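Side-chain contacts in GRMZM2G135359 pseudokinase (Zea mays, PDB 6CPY), which forms the kinase-like domain of a maize receptor-like pseudokinase that probably acts in signalling at the membrane, its ATP binding and phosphotransfer activity being uncertain: residues S45-S50 against M55-T60; S96-K101 against H162-P167; A146-S151 against E302-G307; T176-T181 against A186-L191; M254-L259 against D270-L275. All blocks are in the same frame, centred on the assembly; numbering follows the deposited sequence.

Overall arrangement
Interactions 1 and 4 are antiparallel hairpins held mainly by backbone hydrogen bonds, but the first lies at the surface of the five-stranded sheet and the second is buried near the centre of the chain. They meet where Leu-56 CD1 packs on Leu-191 CD1, 3.9 Å away. Interactions 2, 3 and 5 have no hydrogen bond across them and rest on leucine methyls; 2 and 3 are partly buried, 5 is buried but peripheral. Interactions 2 and 3 use opposite ends of helix 144-164, and interaction 3 touches interaction 5 through Ile-303. Lys-187 of interaction 4 reaches Lys-101 O of interaction 2, while interactions 1 and 5 stand farthest apart, centres about 39 Å apart.

Interaction 1: residues S45-S50 against M55-T60; sequences SNIIGS and MLYKGT
Ile-48 N and, more weakly, Gly-49 N both donate to Leu-56 O, a classic beta bulge, with Ile-48 N 2.7 Å from Leu-56 O. In return Leu-56 N bonds to Gly-49 O at 2.8 Å. Beyond the bulge, Lys-58 N meets Asn-46 O almost straight, with 177° at the hydrogen. On one face Ile-47 lies along Tyr-57, its CG1 3.7 Å from Tyr-57 CE1. Met-55, bent at chi2 and chi3, brings its CE within 3.9 Å of Ile-47 CG2. On the other face Ile-48 CG1 crosses Lys-58 CB at 3.8 Å, Ile-48 CD1 lies 3.7 Å from Tyr-57 O, and Asn-46 ND2 lies along the root of Lys-58. An alanine at Ile-48 would lose every branch beyond CB and would probably open a gap beside Lys-58 CB and the Tyr-57 carbonyl. Lys-58 NZ goes on to a salt bridge with Glu-66 and a cation-pi contact with Tyr-124. The two strands are the first hairpin of the kinase N-lobe, whose turn occupies the position of the glycine-rich loop; strand 55-60 is bonded on its other edge to strand 66-72, where Leu-56 packs on Ala-70 and Ile-48 reaches Ala-68.

Interaction 2: residues S96-K101 against H162-P167; sequences SKVSHK and HQLQTP
Leu-164, at the C-terminal end of helix 144-164, makes a small van der Waals contact, without hydrogen bonds, with the loop that follows helix 82-96: a leucine methyl against the Lys-97 carbonyl oxygen and the Val-98 side chain. Only 111 Å² is buried, both sides summed, and the backbones stay well apart, Val-98 CA 8.1 Å from Leu-164 CA. One methyl does most of the work: Leu-164 CD2 lies 3.3 Å from Lys-97 O and 4.0 Å from Val-98 CG2. With CG1 of Val-98 anti to its backbone N (chi1 -173°), CG2 is the branch left beside that N, and it also faces Thr-166 CG2 at 4.3 Å. In kinase terms this is the loop between helix C and the fourth strand of the N-lobe, resting on the end of helix E of the C-lobe. That helix finishes in a Schellman motif: Thr-166 N bonds to Met-161 O, Gln-165 N bonds weakly to His-162 O, and Gln-165 has a positive phi. The turn brings Thr-166 back beside Val-98. Val-98 packs further on Met-161 and Phe-103, and His-100 on Tyr-156 and His-160.

Interaction 3: residues A146-S151 against E302-G307; sequences ARLRIS and EITALG
Leu-148 and Thr-304 lie alongside each other, pointing opposite ways, while the Leu-306 side chain runs across that of Arg-149. The first pair meets through Leu-148 CG and Thr-304 CG2, 3.9 Å apart. In the second, Leu-306 pushes its CD1 end-on against the helix, 3.7 Å from Arg-149 N and 3.9 Å from Arg-149 CG. The same methyl also lies 4.1 Å from Leu-148 CB, wedged between the roots of two successive side chains. The contact joins the early part of helix 144-164, helix E of the kinase C-lobe, to the place where helix 293-304 ends and the chain turns back. An ST turn shapes that end: Thr-304 OG1 accepts from Leu-306 N at 3.2 Å and also bonds to Met-300 O one turn earlier. With chi1 at 65°, OG1 sits between the backbone N and the carbonyl carbon of Thr-304, which puts CG2 on the side of Leu-148. Ala-305, with positive phi, makes the bend that brings Leu-306 round to Arg-149. Outside the two segments, Leu-148 packs on Leu-275, Leu-306 O bonds to Tyr-156 OH, and Arg-147 forms a salt bridge with Asp-261.

Interaction 4: residues T176-T181 against A186-L191; sequences TTVYLT and AKVSDL
Tyr-179 and Lys-187 form the hydrogen-bonded pair of a short antiparallel hairpin, Tyr-179 N to Lys-187 O 2.8 Å and Lys-187 N to Tyr-179 O 2.7 Å, with the strand axes at 146°. In protein kinases this two-stranded sheet leads from the catalytic loop to the DFG motif, and Asp-190 and Leu-191 stand where that motif begins; Asp-190 is held by a salt bridge to Arg-171. The face bearing Val-178, Leu-180, Ala-186 and Val-188 is turned to helix 144-164, and across it Val-178 CG1 lies 4.2 Å from Ala-186 CB. On the opposite face the Tyr-179 ring has Ser-189 OG in plane at its edge, 3.4 Å from CE1. Leu-191 reaches toward the tyrosine from the far side, its CD1 3.6 Å from Tyr-179 OH. The ring also touches Leu-56 and Met-104, consistent with a place at the floor of the nucleotide cleft, where active kinases commonly have a leucine. A glycine in place of Tyr-179 is likely to open a gap at the cleft floor, leaving Leu-191 CD1 and Leu-56 without the surface they pack on. Thr-181 CG2 crosses the aliphatic part of Lys-187, whose NZ forms a salt bridge with Glu-123. Ser-189 chi1 of 71° sets OG between the backbone N and the carbonyl carbon, from where it reaches Thr-177 O. That oxygen takes two donors: Ser-189 N at 2.9 Å, nearly along the C=O axis, and Ser-189 OG at 2.6 Å, tilted 26° from the carbonyl plane.

Interaction 5: residues M254-L259 against D270-L275; sequences MRLEEL and DTARAL
Leu-256 places its CD1 over one face of the Arg-273 guanidinium, 4.0 Å above the plane and over its centre. A carboxylate holds the same group from within its own helix: Asp-270 OD1, three residues earlier, takes a hydrogen bond from Arg-273 NH1 at 3.1 Å as part of a salt bridge, tilted 18° from the guanidinium plane. Glu-269 makes a second salt bridge to NH1, and the two acidic groups probably help to hold the rotation of the group while the leucine methyl packs on its face. The Arg-273 chain runs extended from CG to NE, and chi4 of 92° then swings the flat end broadside to Leu-256. The methyl is closer still to the start of the arginine, with Leu-256 CD1 3.6 Å from Arg-273 CG; the two side chains pass at a slant. Ala-272 CB adds a smaller apolar contact, 4.2 Å from Leu-256 CD1. In the kinase fold these are elements of the C-lobe: a short helix, 256-259, following helix 240-250 and laid against helix 269-282, whose inner side is packed on helices 144-164 and 293-304. Ala-272 itself also touches Trp-144, and Leu-256 touches Tyr-249. Arg-255 is at the N-cap position of the short helix, its O accepting from Glu-258 N at 3.0 Å. The Arg-255 side chain ends in a salt bridge, NH2 to Glu-257 OE2 2.9 Å.

Interaction 1: residues S45-S50 against M55-T60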
# COMPACT_ATOMS: atom_id res chain seq x y z
N SER A 45 11.17 8.93 18.77
CA SER A 45 12.62 8.83 18.60
C SER A 45 13.05 7.65 17.73
O SER A 45 14.24 7.50 17.45
CB SER A 45 13.30 8.71 19.97
OG SER A 45 12.80 7.60 20.71
N ASN A 46 12.10 6.83 17.29
CA ASN A 46 12.42 5.63 16.54
C ASN A 46 11.82 5.70 15.13
O ASN A 46 10.65 5.40 14.94
CB ASN A 46 11.89 4.42 17.31
CG ASN A 46 12.40 3.10 16.78
OD1 ASN A 46 13.22 3.06 15.86
ND2 ASN A 46 11.93 2.00 17.36
N ILE A 47 12.63 6.10 14.16
CA ILE A 47 12.14 6.37 12.80
C ILE A 47 12.15 5.12 11.93
O ILE A 47 13.18 4.45 11.81
CB ILE A 47 12.94 7.50 12.13
CG1 ILE A 47 12.83 8.80 12.94
CG2 ILE A 47 12.46 7.74 10.70
CD1 ILE A 47 13.93 9.00 13.96
N ILE A 48 11.00 4.82 11.33
CA ILE A 48 10.86 3.72 10.37
C ILE A 48 11.24 4.22 8.98
O ILE A 48 11.91 3.52 8.23
CB ILE A 48 9.40 3.21 10.28
CG1 ILE A 48 8.92 2.70 11.64
CG2 ILE A 48 9.29 2.11 9.21
CD1 ILE A 48 7.49 2.23 11.65
N GLY A 49 10.78 5.42 8.65
CA GLY A 49 11.02 6.02 7.34
C GLY A 49 10.32 7.36 7.18
O GLY A 49 9.95 8.00 8.16
N SER A 50 10.14 7.77 5.93
CA SER A 50 9.57 9.08 5.61
C SER A 50 9.01 9.11 4.19
O SER A 50 9.47 8.37 3.32
CB SER A 50 10.64 10.16 5.74
OG SER A 50 11.73 9.87 4.90
N MET A 55 6.49 11.77 8.29
CA MET A 55 7.50 10.96 8.98
C MET A 55 6.81 9.72 9.48
O MET A 55 5.63 9.80 9.85
CB MET A 55 8.03 11.71 10.20
CG MET A 55 8.87 12.93 9.90
SD MET A 55 10.42 12.52 9.10
CE MET A 55 11.16 11.38 10.26
N LEU A 56 7.52 8.58 9.51
CA LEU A 56 6.97 7.33 10.03
C LEU A 56 7.72 6.85 11.27
O LEU A 56 8.93 6.58 11.21
CB LEU A 56 7.03 6.24 8.97
CG LEU A 56 6.21 6.54 7.73
CD1 LEU A 56 6.67 5.63 6.60
CD2 LEU A 56 4.73 6.36 8.03
N TYR A 57 7.00 6.74 12.38
CA TYR A 57 7.60 6.41 13.67
C TYR A 57 7.14 5.05 14.14
O TYR A 57 5.99 4.67 13.95
CB TYR A 57 7.24 7.46 14.71
CG TYR A 57 7.80 8.82 14.41
CD1 TYR A 57 9.16 9.08 14.59
CD2 TYR A 57 6.99 9.85 13.95
CE1 TYR A 57 9.69 10.32 14.31
CE2 TYR A 57 7.51 11.11 13.67
CZ TYR A 57 8.86 11.33 13.85
OH TYR A 57 9.41 12.56 13.58
N LYS A 58 8.05 4.33 14.78
CA LYS A 58 7.73 3.05 15.36
C LYS A 58 7.22 3.25 16.77
O LYS A 58 7.77 4.06 17.53
CB LYS A 58 8.98 2.15 15.37
CG LYS A 58 8.80 0.81 16.05
CD LYS A 58 7.90 -0.12 15.24
CE LYS A 58 7.46 -1.31 16.05
NZ LYS A 58 8.60 -2.12 16.55
N GLY A 59 6.17 2.52 17.13
CA GLY A 59 5.75 2.45 18.51
C GLY A 59 5.17 1.10 18.88
O GLY A 59 5.05 0.20 18.04
N THR A 60 4.83 0.97 20.16
CA THR A 60 4.13 -0.19 20.68
C THR A 60 3.10 0.29 21.69
O THR A 60 3.45 0.96 22.67
CB THR A 60 5.09 -1.17 21.39
OG1 THR A 60 6.18 -1.47 20.52
CG2 THR A 60 4.37 -2.47 21.76
O HOH W 1 9.31 6.57 17.64

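Interaction 2: residues S96-K101 against H162-P167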
# COMPACT_ATOMS: atom_id res chain seq x y z
N SER A 96 -11.26 4.14 7.61
CA SER A 96 -11.99 3.43 8.67
C SER A 96 -12.91 2.33 8.11
O SER A 96 -13.25 1.40 8.82
CB SER A 96 -12.81 4.41 9.51
OG SER A 96 -13.92 4.89 8.77
N LYS A 97 -13.29 2.44 6.84
CA LYS A 97 -14.14 1.43 6.18
C LYS A 97 -13.35 0.29 5.53
O LYS A 97 -13.94 -0.60 4.93
CB LYS A 97 -15.03 2.09 5.13
CG LYS A 97 -15.93 3.21 5.64
CD LYS A 97 -16.66 2.87 6.94
CE LYS A 97 -17.55 1.64 6.85
NZ LYS A 97 -18.88 1.92 6.22
N VAL A 98 -12.02 0.32 5.65
CA VAL A 98 -11.19 -0.79 5.19
C VAL A 98 -10.65 -1.55 6.39
O VAL A 98 -10.08 -0.96 7.32
CB VAL A 98 -10.01 -0.30 4.32
CG1 VAL A 98 -9.26 -1.48 3.72
CG2 VAL A 98 -10.51 0.63 3.22
N SER A 99 -10.86 -2.85 6.39
CA SER A 99 -10.24 -3.74 7.34
C SER A 99 -9.88 -5.02 6.60
O SER A 99 -10.52 -6.05 6.78
CB SER A 99 -11.18 -4.05 8.50
OG SER A 99 -10.55 -4.95 9.40
N HIS A 100 -8.86 -4.94 5.75
CA HIS A 100 -8.48 -6.11 4.95
C HIS A 100 -7.17 -6.69 5.44
O HIS A 100 -6.24 -5.94 5.81
CB HIS A 100 -8.42 -5.77 3.47
CG HIS A 100 -8.47 -6.98 2.58
ND1 HIS A 100 -7.36 -7.74 2.30
CD2 HIS A 100 -9.51 -7.57 1.94
CE1 HIS A 100 -7.71 -8.75 1.51
NE2 HIS A 100 -9.01 -8.67 1.28
N LYS A 101 -7.08 -8.02 5.45
CA LYS A 101 -5.87 -8.72 5.84
C LYS A 101 -4.63 -8.23 5.07
O LYS A 101 -3.53 -8.23 5.61
CB LYS A 101 -6.06 -10.22 5.63
CG LYS A 101 -4.94 -11.10 6.14
CD LYS A 101 -5.04 -12.50 5.54
CE LYS A 101 -6.32 -13.20 5.95
NZ LYS A 101 -6.32 -14.62 5.52
N HIS A 162 -11.63 -1.72 -4.65
CA HIS A 162 -12.53 -1.39 -5.75
C HIS A 162 -13.97 -1.76 -5.43
O HIS A 162 -14.88 -1.05 -5.83
CB HIS A 162 -12.11 -2.10 -7.04
CG HIS A 162 -13.11 -1.94 -8.15
ND1 HIS A 162 -13.18 -0.80 -8.93
CD2 HIS A 162 -14.12 -2.74 -8.57
CE1 HIS A 162 -14.17 -0.93 -9.80
NE2 HIS A 162 -14.75 -2.10 -9.60
N GLN A 163 -14.17 -2.88 -4.73
CA GLN A 163 -15.50 -3.31 -4.30
C GLN A 163 -16.13 -2.26 -3.38
O GLN A 163 -17.32 -1.95 -3.50
CB GLN A 163 -15.39 -4.66 -3.58
CG GLN A 163 -16.70 -5.40 -3.40
CD GLN A 163 -16.55 -6.67 -2.57
OE1 GLN A 163 -15.57 -6.84 -1.84
NE2 GLN A 163 -17.53 -7.55 -2.68
N LEU A 164 -15.32 -1.72 -2.47
CA LEU A 164 -15.76 -0.67 -1.54
C LEU A 164 -15.94 0.68 -2.24
O LEU A 164 -16.71 1.52 -1.77
CB LEU A 164 -14.77 -0.52 -0.38
CG LEU A 164 -14.94 -1.41 0.86
CD1 LEU A 164 -15.18 -2.87 0.52
CD2 LEU A 164 -13.71 -1.30 1.76
N GLN A 165 -15.21 0.89 -3.33
CA GLN A 165 -15.23 2.16 -4.06
C GLN A 165 -14.46 3.20 -3.27
O GLN A 165 -15.00 4.23 -2.86
CB GLN A 165 -16.67 2.62 -4.34
N THR A 166 -13.18 2.91 -3.05
CA THR A 166 -12.28 3.79 -2.31
C THR A 166 -10.87 3.73 -2.93
O THR A 166 -9.91 3.34 -2.26
CB THR A 166 -12.24 3.41 -0.80
OG1 THR A 166 -11.16 4.09 -0.15
CG2 THR A 166 -12.08 1.90 -0.61
N PRO A 167 -10.75 4.12 -4.21
CA PRO A 167 -9.47 4.03 -4.93
C PRO A 167 -8.43 5.08 -4.53
O PRO A 167 -7.23 4.87 -4.77
CB PRO A 167 -9.89 4.24 -6.39
CG PRO A 167 -11.09 5.11 -6.30
CD PRO A 167 -11.83 4.63 -5.08

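Interaction 3: residues A146-S151 against E302-G307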
# COMPACT_ATOMS: atom_id res chain seq x y z
N ALA A 146 6.79 -17.31 -2.00
CA ALA A 146 6.69 -16.01 -1.34
C ALA A 146 6.21 -14.93 -2.32
O ALA A 146 5.32 -14.14 -1.99
CB ALA A 146 8.02 -15.62 -0.73
N ARG A 147 6.78 -14.92 -3.52
CA ARG A 147 6.37 -13.95 -4.53
C ARG A 147 4.93 -14.12 -5.00
O ARG A 147 4.24 -13.15 -5.24
CB ARG A 147 7.35 -13.94 -5.69
CG ARG A 147 8.71 -13.47 -5.24
CD ARG A 147 9.60 -13.05 -6.38
NE ARG A 147 10.99 -13.02 -5.93
CZ ARG A 147 11.99 -12.40 -6.55
NH1 ARG A 147 11.78 -11.71 -7.66
NH2 ARG A 147 13.20 -12.50 -6.05
N LEU A 148 4.47 -15.36 -5.14
CA LEU A 148 3.09 -15.61 -5.50
C LEU A 148 2.12 -15.20 -4.40
O LEU A 148 1.09 -14.61 -4.69
CB LEU A 148 2.88 -17.08 -5.91
CG LEU A 148 3.04 -17.29 -7.42
CD1 LEU A 148 4.28 -16.63 -8.01
CD2 LEU A 148 3.02 -18.78 -7.73
N ARG A 149 2.46 -15.50 -3.16
CA ARG A 149 1.66 -15.06 -2.02
C ARG A 149 1.53 -13.54 -1.96
O ARG A 149 0.47 -13.03 -1.69
CB ARG A 149 2.26 -15.55 -0.71
CG ARG A 149 2.08 -17.02 -0.43
CD ARG A 149 1.78 -17.23 1.05
NE ARG A 149 2.58 -16.35 1.90
CZ ARG A 149 2.20 -15.87 3.08
NH1 ARG A 149 1.00 -16.14 3.60
NH2 ARG A 149 3.02 -15.08 3.76
N ILE A 150 2.63 -12.84 -2.19
CA ILE A 150 2.62 -11.39 -2.19
C ILE A 150 1.76 -10.87 -3.35
O ILE A 150 0.89 -10.02 -3.15
CB ILE A 150 4.05 -10.83 -2.27
CG1 ILE A 150 4.77 -11.08 -0.93
CG2 ILE A 150 4.05 -9.35 -2.65
CD1 ILE A 150 6.28 -10.99 -1.02
N SER A 151 1.97 -11.42 -4.54
CA SER A 151 1.17 -11.04 -5.71
C SER A 151 -0.34 -11.21 -5.49
O SER A 151 -1.14 -10.35 -5.87
CB SER A 151 1.64 -11.87 -6.94
OG SER A 151 3.02 -11.67 -7.22
N GLU A 302 -6.93 -18.50 -9.92
CA GLU A 302 -6.91 -19.66 -10.81
C GLU A 302 -5.47 -20.13 -11.02
O GLU A 302 -5.16 -21.31 -10.88
CB GLU A 302 -7.57 -19.30 -12.15
CG GLU A 302 -8.03 -20.48 -13.00
CD GLU A 302 -8.68 -20.04 -14.31
OE1 GLU A 302 -9.26 -18.93 -14.35
OE2 GLU A 302 -8.60 -20.79 -15.30
N ILE A 303 -4.57 -19.18 -11.28
CA ILE A 303 -3.16 -19.50 -11.55
C ILE A 303 -2.37 -19.97 -10.32
O ILE A 303 -1.66 -20.99 -10.38
CB ILE A 303 -2.44 -18.29 -12.18
CG1 ILE A 303 -3.03 -18.00 -13.56
CG2 ILE A 303 -0.94 -18.54 -12.28
CD1 ILE A 303 -2.71 -16.61 -14.10
N THR A 304 -2.48 -19.24 -9.22
CA THR A 304 -1.68 -19.52 -8.03
C THR A 304 -2.29 -20.59 -7.13
O THR A 304 -1.58 -21.21 -6.34
CB THR A 304 -1.47 -18.26 -7.18
OG1 THR A 304 -2.73 -17.81 -6.66
CG2 THR A 304 -0.84 -17.15 -8.00
N ALA A 305 -3.61 -20.78 -7.25
CA ALA A 305 -4.38 -21.63 -6.33
C ALA A 305 -4.25 -21.19 -4.86
O ALA A 305 -4.33 -22.02 -3.96
CB ALA A 305 -4.01 -23.09 -6.50
N LEU A 306 -4.08 -19.89 -4.63
CA LEU A 306 -3.90 -19.36 -3.29
C LEU A 306 -5.15 -18.59 -2.91
O LEU A 306 -5.47 -17.59 -3.53
CB LEU A 306 -2.69 -18.43 -3.21
CG LEU A 306 -1.30 -19.06 -3.30
CD1 LEU A 306 -0.25 -17.97 -3.37
CD2 LEU A 306 -1.03 -19.98 -2.11
N GLY A 307 -5.84 -19.08 -1.89
CA GLY A 307 -7.04 -18.42 -1.41
C GLY A 307 -6.68 -17.23 -0.52
O GLY A 307 -5.52 -17.05 -0.14

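Interaction 4: residues T176-T181 against A186-L191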
# COMPACT_ATOMS: atom_id res chain seq x y z
N THR A 176 7.19 0.44 -3.45
CA THR A 176 7.57 1.19 -2.24
C THR A 176 6.43 1.35 -1.23
O THR A 176 6.67 1.68 -0.06
CB THR A 176 8.17 2.59 -2.53
OG1 THR A 176 7.16 3.49 -3.01
CG2 THR A 176 9.30 2.50 -3.54
N THR A 177 5.20 1.12 -1.66
CA THR A 177 4.05 1.26 -0.76
C THR A 177 3.41 -0.05 -0.35
O THR A 177 2.41 -0.05 0.36
CB THR A 177 2.99 2.22 -1.35
OG1 THR A 177 2.35 1.62 -2.49
CG2 THR A 177 3.65 3.51 -1.75
N VAL A 178 4.01 -1.17 -0.76
CA VAL A 178 3.61 -2.49 -0.30
C VAL A 178 4.60 -2.93 0.77
O VAL A 178 5.80 -3.03 0.51
CB VAL A 178 3.62 -3.53 -1.44
CG1 VAL A 178 3.24 -4.90 -0.91
CG2 VAL A 178 2.69 -3.10 -2.55
N TYR A 179 4.08 -3.19 1.96
CA TYR A 179 4.87 -3.67 3.08
C TYR A 179 4.66 -5.17 3.28
O TYR A 179 3.71 -5.75 2.76
CB TYR A 179 4.52 -2.89 4.35
CG TYR A 179 5.04 -1.47 4.32
CD1 TYR A 179 4.38 -0.48 3.62
CD2 TYR A 179 6.22 -1.14 4.98
CE1 TYR A 179 4.87 0.82 3.57
CE2 TYR A 179 6.72 0.16 4.95
CZ TYR A 179 6.05 1.13 4.24
OH TYR A 179 6.55 2.42 4.22
N LEU A 180 5.57 -5.78 4.02
CA LEU A 180 5.59 -7.23 4.21
C LEU A 180 5.51 -7.58 5.70
O LEU A 180 6.27 -7.04 6.50
CB LEU A 180 6.89 -7.79 3.63
CG LEU A 180 7.11 -7.49 2.14
CD1 LEU A 180 8.43 -8.06 1.66
CD2 LEU A 180 5.97 -8.04 1.30
N THR A 181 4.59 -8.49 6.03
CA THR A 181 4.38 -8.96 7.40
C THR A 181 5.48 -9.92 7.83
O THR A 181 6.36 -10.25 7.04
CB THR A 181 3.03 -9.70 7.56
OG1 THR A 181 3.08 -10.95 6.85
CG2 THR A 181 1.88 -8.86 7.05
N ALA A 186 1.60 -9.72 1.98
CA ALA A 186 1.53 -8.35 1.52
C ALA A 186 0.59 -7.51 2.38
O ALA A 186 -0.48 -7.96 2.75
CB ALA A 186 1.04 -8.31 0.08
N LYS A 187 1.02 -6.28 2.67
CA LYS A 187 0.13 -5.23 3.15
C LYS A 187 0.31 -3.97 2.32
O LYS A 187 1.33 -3.26 2.42
CB LYS A 187 0.35 -4.96 4.66
CG LYS A 187 -0.47 -5.92 5.53
CD LYS A 187 -0.44 -5.54 7.01
CE LYS A 187 -1.20 -6.55 7.84
NZ LYS A 187 -2.67 -6.45 7.70
N VAL A 188 -0.67 -3.70 1.46
CA VAL A 188 -0.69 -2.48 0.67
C VAL A 188 -0.98 -1.33 1.62
O VAL A 188 -1.80 -1.46 2.53
CB VAL A 188 -1.78 -2.52 -0.42
CG1 VAL A 188 -1.77 -1.23 -1.23
CG2 VAL A 188 -1.58 -3.73 -1.33
N SER A 189 -0.29 -0.21 1.43
CA SER A 189 -0.41 0.91 2.37
C SER A 189 -0.87 2.20 1.73
O SER A 189 -0.77 2.39 0.51
CB SER A 189 0.91 1.16 3.08
OG SER A 189 1.87 1.72 2.20
N ASP A 190 -1.37 3.10 2.57
CA ASP A 190 -1.66 4.45 2.17
C ASP A 190 -1.26 5.37 3.33
O ASP A 190 -2.09 5.75 4.16
CB ASP A 190 -3.13 4.60 1.85
CG ASP A 190 -3.51 6.03 1.46
OD1 ASP A 190 -2.63 6.85 1.12
OD2 ASP A 190 -4.70 6.33 1.52
N LEU A 191 0.02 5.72 3.35
CA LEU A 191 0.62 6.47 4.46
C LEU A 191 0.67 7.98 4.24
O LEU A 191 0.78 8.75 5.20
CB LEU A 191 2.01 5.92 4.73
CG LEU A 191 2.03 4.44 5.12
CD1 LEU A 191 3.44 3.91 5.15
CD2 LEU A 191 1.35 4.21 6.47
O HOH W 2 -0.27 1.87 -1.96

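Interaction 5: residues M254-L259 against D270-L275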
# COMPACT_ATOMS: atom_id res chain seq x y z
N MET A 254 12.08 -13.94 -26.36
CA MET A 254 12.81 -14.16 -25.10
C MET A 254 12.37 -15.42 -24.36
O MET A 254 11.19 -15.64 -24.14
CB MET A 254 12.65 -12.94 -24.18
CG MET A 254 13.57 -12.98 -22.97
SD MET A 254 13.25 -11.65 -21.80
CE MET A 254 13.52 -10.22 -22.84
N ARG A 255 13.35 -16.21 -23.95
CA ARG A 255 13.10 -17.39 -23.12
C ARG A 255 12.70 -16.94 -21.70
O ARG A 255 13.14 -15.89 -21.24
CB ARG A 255 14.35 -18.25 -23.04
CG ARG A 255 14.84 -18.76 -24.39
CD ARG A 255 16.11 -19.58 -24.25
NE ARG A 255 15.95 -20.68 -23.30
CZ ARG A 255 15.28 -21.81 -23.53
NH1 ARG A 255 14.68 -22.03 -24.70
NH2 ARG A 255 15.20 -22.73 -22.58
N LEU A 256 11.88 -17.72 -21.02
CA LEU A 256 11.51 -17.39 -19.64
C LEU A 256 12.71 -17.32 -18.69
O LEU A 256 12.68 -16.55 -17.73
CB LEU A 256 10.46 -18.36 -19.08
CG LEU A 256 8.99 -18.12 -19.42
CD1 LEU A 256 8.17 -19.31 -18.92
CD2 LEU A 256 8.48 -16.84 -18.80
N GLU A 257 13.77 -18.09 -18.96
CA GLU A 257 14.99 -18.01 -18.13
C GLU A 257 15.69 -16.65 -18.20
O GLU A 257 16.43 -16.28 -17.29
CB GLU A 257 16.01 -19.09 -18.51
CG GLU A 257 15.56 -20.52 -18.28
CD GLU A 257 15.00 -21.17 -19.53
OE1 GLU A 257 14.34 -20.48 -20.35
OE2 GLU A 257 15.21 -22.40 -19.70
N GLU A 258 15.48 -15.92 -19.29
CA GLU A 258 16.03 -14.57 -19.41
C GLU A 258 15.12 -13.55 -18.72
O GLU A 258 15.60 -12.55 -18.21
CB GLU A 258 16.25 -14.20 -20.89
CG GLU A 258 16.80 -12.79 -21.08
CD GLU A 258 17.31 -12.49 -22.48
OE1 GLU A 258 17.11 -13.31 -23.41
OE2 GLU A 258 17.90 -11.40 -22.64
N LEU A 259 13.83 -13.80 -18.72
CA LEU A 259 12.86 -12.86 -18.16
C LEU A 259 12.80 -12.91 -16.63
O LEU A 259 12.82 -11.88 -15.95
CB LEU A 259 11.47 -13.14 -18.73
CG LEU A 259 10.36 -12.21 -18.22
CD1 LEU A 259 10.46 -10.85 -18.87
CD2 LEU A 259 8.99 -12.80 -18.48
N ASP A 270 5.18 -22.97 -16.70
CA ASP A 270 3.88 -22.63 -17.25
C ASP A 270 3.08 -21.68 -16.37
O ASP A 270 2.29 -20.88 -16.86
CB ASP A 270 3.10 -23.89 -17.55
CG ASP A 270 3.68 -24.64 -18.75
OD1 ASP A 270 4.23 -23.98 -19.66
OD2 ASP A 270 3.61 -25.87 -18.75
N THR A 271 3.32 -21.75 -15.06
CA THR A 271 2.75 -20.76 -14.14
C THR A 271 3.32 -19.37 -14.40
O THR A 271 2.59 -18.37 -14.43
CB THR A 271 3.00 -21.20 -12.69
OG1 THR A 271 2.53 -22.54 -12.55
CG2 THR A 271 2.24 -20.32 -11.71
N ALA A 272 4.62 -19.31 -14.62
CA ALA A 272 5.26 -18.06 -14.99
C ALA A 272 4.67 -17.49 -16.28
O ALA A 272 4.35 -16.30 -16.34
CB ALA A 272 6.75 -18.23 -15.10
N ARG A 273 4.50 -18.33 -17.31
CA ARG A 273 3.85 -17.88 -18.55
C ARG A 273 2.50 -17.27 -18.32
O ARG A 273 2.20 -16.18 -18.82
CB ARG A 273 3.66 -19.03 -19.55
CG ARG A 273 4.86 -19.34 -20.37
CD ARG A 273 4.55 -20.34 -21.49
NE ARG A 273 5.79 -20.50 -22.23
CZ ARG A 273 6.71 -21.42 -22.00
NH1 ARG A 273 6.53 -22.37 -21.08
NH2 ARG A 273 7.82 -21.42 -22.72
N ALA A 274 1.67 -17.97 -17.57
CA ALA A 274 0.31 -17.52 -17.32
C ALA A 274 0.34 -16.17 -16.57
O ALA A 274 -0.45 -15.27 -16.88
CB ALA A 274 -0.46 -18.58 -16.55
N LEU A 275 1.24 -16.01 -15.61
CA LEU A 275 1.33 -14.73 -14.87
C LEU A 275 1.78 -13.59 -15.78
O LEU A 275 1.30 -12.46 -15.65
CB LEU A 275 2.26 -14.85 -13.67
CG LEU A 275 1.69 -15.76 -12.57
CD1 LEU A 275 2.77 -16.09 -11.55
CD2 LEU A 275 0.49 -15.11 -11.88